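Local coordinates for putative SnoaL-like polyketide cyclase (Jannaschia sp., PDB 3KKG), which probably catalyses ring closure of a polyketide intermediate, as SnoaL-type cyclases do, at residues L16-E21 with T115-A120. Sequence-based numbering, arbitrary orientation.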
loop_
_atom_site.group_PDB
_atom_site.type_symbol
_atom_site.label_atom_id
_atom_site.label_comp_id
_atom_site.label_asym_id
_atom_site.label_seq_id
_atom_site.Cartn_x
_atom_site.Cartn_y
_atom_site.Cartn_z
ATOM N N LEU A 16 -8.745 -12.815 7.083
ATOM C CA LEU A 16 -9.984 -12.304 6.512
ATOM C C LEU A 16 -11.082 -12.035 7.576
ATOM O O LEU A 16 -11.992 -11.217 7.357
ATOM C CB LEU A 16 -10.493 -13.165 5.355
ATOM C CG LEU A 16 -9.777 -12.933 4.035
ATOM C CD1 LEU A 16 -10.258 -13.967 2.988
ATOM C CD2 LEU A 16 -9.947 -11.497 3.542
ATOM N N ARG A 17 -10.991 -12.704 8.722
ATOM C CA ARG A 17 -11.909 -12.414 9.829
ATOM C C ARG A 17 -11.819 -10.964 10.249
ATOM O O ARG A 17 -12.820 -10.377 10.670
ATOM C CB ARG A 17 -11.628 -13.307 11.032
ATOM C CG ARG A 17 -11.825 -14.753 10.788
ATOM C CD ARG A 17 -11.715 -15.597 12.057
ATOM N NE ARG A 17 -12.742 -15.216 13.032
ATOM C CZ ARG A 17 -12.562 -15.135 14.347
ATOM N NH1 ARG A 17 -11.389 -15.404 14.908
ATOM N NH2 ARG A 17 -13.587 -14.793 15.118
ATOM N N LEU A 18 -10.643 -10.343 10.065
ATOM C CA LEU A 18 -10.457 -8.956 10.452
ATOM C C LEU A 18 -11.196 -7.972 9.557
ATOM O O LEU A 18 -11.321 -6.804 9.884
ATOM C CB LEU A 18 -8.967 -8.614 10.448
ATOM C CG LEU A 18 -8.095 -9.454 11.392
ATOM C CD1 LEU A 18 -6.609 -9.214 11.194
ATOM C CD2 LEU A 18 -8.540 -9.177 12.881
ATOM N N PHE A 19 -11.715 -8.458 8.442
ATOM C CA PHE A 19 -12.461 -7.651 7.498
ATOM C C PHE A 19 -13.977 -7.884 7.607
ATOM O O PHE A 19 -14.729 -7.290 6.839
ATOM C CB PHE A 19 -11.969 -7.862 6.060
ATOM C CG PHE A 19 -10.544 -7.377 5.880
ATOM C CD1 PHE A 19 -9.470 -8.173 6.252
ATOM C CD2 PHE A 19 -10.317 -6.078 5.502
ATOM C CE1 PHE A 19 -8.187 -7.682 6.145
ATOM C CE2 PHE A 19 -9.003 -5.586 5.380
ATOM C CZ PHE A 19 -7.964 -6.395 5.733
ATOM N N ASP A 20 -14.380 -8.735 8.552
ATOM C CA ASP A 20 -15.801 -9.051 8.791
ATOM C C ASP A 20 -16.059 -8.897 10.283
ATOM O O ASP A 20 -16.314 -7.779 10.758
ATOM C CB ASP A 20 -16.131 -10.446 8.219
ATOM C CG ASP A 20 -17.559 -10.849 8.461
ATOM O OD1 ASP A 20 -18.407 -9.962 8.469
ATOM O OD2 ASP A 20 -17.760 -12.073 8.501
ATOM N N GLU A 21 -15.996 -9.980 11.046
ATOM C CA GLU A 21 -16.280 -9.890 12.486
ATOM C C GLU A 21 -15.274 -9.013 13.268
ATOM O O GLU A 21 -15.595 -8.464 14.327
ATOM C CB GLU A 21 -16.354 -11.265 13.124
ATOM C CG GLU A 21 -15.165 -12.188 12.913
ATOM C CD GLU A 21 -15.333 -13.175 11.736
ATOM O OE1 GLU A 21 -15.619 -12.769 10.573
ATOM O OE2 GLU A 21 -15.161 -14.392 11.983
ATOM N N THR A 115 -3.534 -3.651 3.103
ATOM C CA THR A 115 -3.092 -4.049 4.436
ATOM C C THR A 115 -2.150 -5.209 4.272
ATOM O O THR A 115 -2.519 -6.191 3.583
ATOM C CB THR A 115 -4.299 -4.379 5.348
ATOM O OG1 THR A 115 -5.326 -3.366 5.155
ATOM C CG2 THR A 115 -3.914 -4.450 6.791
ATOM N N LEU A 116 -0.998 -5.133 4.918
ATOM C CA LEU A 116 0.060 -6.112 4.743
ATOM C C LEU A 116 0.291 -6.758 6.093
ATOM O O LEU A 116 0.795 -6.101 7.038
ATOM C CB LEU A 116 1.310 -5.403 4.209
ATOM C CG LEU A 116 1.036 -4.637 2.902
ATOM C CD1 LEU A 116 1.348 -3.187 3.063
ATOM C CD2 LEU A 116 1.800 -5.216 1.766
ATOM N N PHE A 117 -0.057 -8.029 6.224
ATOM C CA PHE A 117 0.021 -8.749 7.485
ATOM C C PHE A 117 1.216 -9.679 7.499
ATOM O O PHE A 117 1.549 -10.302 6.467
ATOM C CB PHE A 117 -1.246 -9.616 7.647
ATOM C CG PHE A 117 -2.506 -8.799 7.785
ATOM C CD1 PHE A 117 -2.956 -8.408 9.024
ATOM C CD2 PHE A 117 -3.290 -8.491 6.682
ATOM C CE1 PHE A 117 -4.132 -7.672 9.160
ATOM C CE2 PHE A 117 -4.477 -7.766 6.829
ATOM C CZ PHE A 117 -4.918 -7.395 8.081
ATOM N N THR A 118 1.810 -9.822 8.674
ATOM C CA THR A 118 2.788 -10.876 8.945
ATOM C C THR A 118 2.241 -11.725 10.076
ATOM O O THR A 118 1.710 -11.199 11.077
ATOM C CB THR A 118 4.125 -10.276 9.364
ATOM O OG1 THR A 118 4.525 -9.327 8.364
ATOM C CG2 THR A 118 5.221 -11.338 9.465
ATOM N N LEU A 119 2.328 -13.043 9.883
ATOM C CA LEU A 119 1.886 -13.976 10.895
ATOM C C LEU A 119 3.068 -14.818 11.406
ATOM O O LEU A 119 4.107 -14.907 10.760
ATOM C CB LEU A 119 0.784 -14.893 10.341
ATOM C CG LEU A 119 -0.536 -14.262 9.869
ATOM C CD1 LEU A 119 -0.507 -13.930 8.373
ATOM C CD2 LEU A 119 -1.774 -15.120 10.279
ATOM N N ALA A 120 2.893 -15.394 12.587
ATOM C CA ALA A 120 3.817 -16.388 13.121
ATOM C C ALA A 120 2.984 -17.414 13.868
ATOM O O ALA A 120 2.180 -17.033 14.722
ATOM C CB ALA A 120 4.832 -15.748 14.079
#
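F117 meets L18 and F19 where the chain leaving helix 6-16 packs on strand 108-120, within the cone-shaped alpha+beta fold of the NTF2 clan. F117 carries most of the strand's side of the contact. Its CB points toward the 16-21 segment. With CG turned away from its own carbonyl carbon (chi1 -65°), the ring projects from the strand to L18 and F19. CE1 lies 3.6 Å from L18 CD1, which approaches the ring obliquely. CE2, on the other flank, is 3.9 Å from F19 CZ. That F19 atom lies in the plane of the F117 ring, and F117 CE2 in turn sits at the edge of the F19 ring. The two ring planes are nearly perpendicular. CZ, at the tip, is 3.8 Å from F19 CE1. V124 and M127 of strand 123-131 also touch F117, while L18 rests on W33 of helix 29-36. Replacing F117 by an alanine would probably open a gap beside L18 CD1 and let the F19 ring shift, since each loses one of its apolar neighbours. Nearby, R17 NE gives a nearly straight hydrogen bond (172°) to E21 OE2, part of a salt bridge, and meets that oxygen from above the carboxylate plane. The strand's other touching residue is T115, whose OG1 sits 4.1 Å from F19 CZ, near the plane of that ring.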